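Local atomic coordinates of UDP-glucose 4-epimerase (Brucella ovis, PDB entry 4WOK), a protein that probably catalyses the interconversion of UDP-glucose and UDP-galactose, using a bound NAD. Residues 190-193 and 198-201. The protein carries 2 engineered substitutions. Residues are numbered along the deposited sequence; the frame is centred on the assembly and turned at random.
Sequences LGEK and THLI. With ZN (zinc ion), chain C.
E192 and H199 meet through a shared zinc ion, two of the four protein ligands of a metal site lodged in one loop of this NAD-binding, Rossmann-type epimerase. The loop runs from strand 180-182 to helix 200-209, with H199 at the N-cap position of that helix. Coordination is the whole of the link between 190-193 and 198-201: the CA atoms of E192 and H199 stay 9.8 Å apart, and no hydrogen bond joins the two segments.

The metal bonds are of ordinary length, and each residue gives one atom. E192 gives OE1, at 2.2 Å from the zinc; its second oxygen, OE2, lies 4.1 Å from the ion, so the carboxylate binds in monodentate fashion. H199 gives ND1, 2.1 Å from the zinc, which leaves NE2 on the far side of the ring from the metal. E192 OE1 and H199 ND1 are 2.9 Å apart, a separation set by the common ion. H194 and E197, from the residues between the segments, complete the two-histidine, two-glutamate set.

Side-chain shape accounts for the reach. E192 is extended, with CG anti to the backbone N (chi1 174°), and covers about half of the gap; the H199 ring reaches in from the other side. H199 swings CG to the side of its own backbone N (chi1 -65°), bringing the near ring nitrogen to the ion. Carboxylate and imidazole planes are turned 42° from each other, neither stacked nor perpendicular.

Around the site, the H199 side chain also touches the bound NAD, placing the metal beside the cofactor pocket, while F22 of helix 22-33 packs against E192. Over one face of the imidazole, T198 OG1 sits 4.2 Å above the ring centre of H199.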
loop_
_atom_site.group_PDB
_atom_site.type_symbol
_atom_site.label_atom_id
_atom_site.label_comp_id
_atom_site.label_asym_id
_atom_site.label_seq_id
_atom_site.Cartn_x
_atom_site.Cartn_y
_atom_site.Cartn_z
ATOM N N LEU A 190 12.154 3.679 10.741
ATOM C CA LEU A 190 10.723 3.462 10.500
ATOM C C LEU A 190 10.515 2.201 9.671
ATOM O O LEU A 190 11.064 2.074 8.575
ATOM C CB LEU A 190 10.118 4.676 9.793
ATOM C CG LEU A 190 8.611 4.887 9.807
ATOM C CD1 LEU A 190 8.080 5.112 11.229
ATOM C CD2 LEU A 190 8.261 6.064 8.897
ATOM N N GLY A 191 9.722 1.268 10.182
ATOM C CA GLY A 191 9.596 -0.007 9.507
ATOM C C GLY A 191 8.192 -0.565 9.457
ATOM O O GLY A 191 7.225 0.092 9.828
ATOM N N GLU A 192 8.094 -1.810 8.999
ATOM C CA GLU A 192 6.810 -2.461 8.830
ATOM C C GLU A 192 6.549 -3.355 10.040
ATOM O O GLU A 192 7.221 -4.372 10.204
ATOM C CB GLU A 192 6.815 -3.276 7.530
ATOM C CG GLU A 192 5.573 -4.125 7.296
ATOM C CD GLU A 192 5.598 -4.778 5.933
ATOM O OE1 GLU A 192 4.558 -5.287 5.489
ATOM O OE2 GLU A 192 6.663 -4.760 5.283
ATOM N N LYS A 193 5.596 -2.974 10.891
ATOM C CA LYS A 193 5.344 -3.737 12.115
ATOM C C LYS A 193 3.909 -4.234 12.126
ATOM O O LYS A 193 2.975 -3.507 12.492
ATOM C CB LYS A 193 5.638 -2.896 13.366
ATOM N N THR A 198 2.071 -10.961 7.501
ATOM C CA THR A 198 1.633 -11.877 6.445
ATOM C C THR A 198 2.314 -11.623 5.101
ATOM O O THR A 198 2.084 -12.354 4.142
ATOM C CB THR A 198 0.104 -11.788 6.222
ATOM O OG1 THR A 198 -0.231 -10.481 5.730
ATOM C CG2 THR A 198 -0.646 -12.043 7.517
ATOM N N HIS A 199 3.140 -10.585 5.024
ATOM C CA HIS A 199 3.725 -10.201 3.743
ATOM C C HIS A 199 5.004 -10.991 3.496
ATOM O O HIS A 199 5.711 -11.350 4.434
ATOM C CB HIS A 199 3.969 -8.695 3.704
ATOM C CG HIS A 199 2.700 -7.897 3.769
ATOM N ND1 HIS A 199 2.371 -7.102 4.846
ATOM C CD2 HIS A 199 1.667 -7.802 2.898
ATOM C CE1 HIS A 199 1.188 -6.544 4.631
ATOM N NE2 HIS A 199 0.744 -6.951 3.457
ATOM N N LEU A 200 5.277 -11.259 2.225
ATOM C CA LEU A 200 6.276 -12.248 1.826
ATOM C C LEU A 200 7.703 -11.882 2.244
ATOM O O LEU A 200 8.392 -12.683 2.875
ATOM C CB LEU A 200 6.198 -12.455 0.311
ATOM C CG LEU A 200 6.979 -13.599 -0.340
ATOM C CD1 LEU A 200 8.406 -13.176 -0.640
ATOM C CD2 LEU A 200 6.930 -14.861 0.530
ATOM N N ILE A 201 8.160 -10.685 1.889
ATOM C CA ILE A 201 9.540 -10.328 2.186
ATOM C C ILE A 201 9.809 -10.248 3.702
ATOM O O ILE A 201 10.825 -10.771 4.179
ATOM C CB ILE A 201 9.931 -9.021 1.493
ATOM C CG1 ILE A 201 9.887 -9.220 -0.025
ATOM C CG2 ILE A 201 11.302 -8.595 1.948
ATOM C CD1 ILE A 201 10.255 -7.995 -0.843
HETATM ZN ZN ZN C . 3.278 -6.674 6.651
#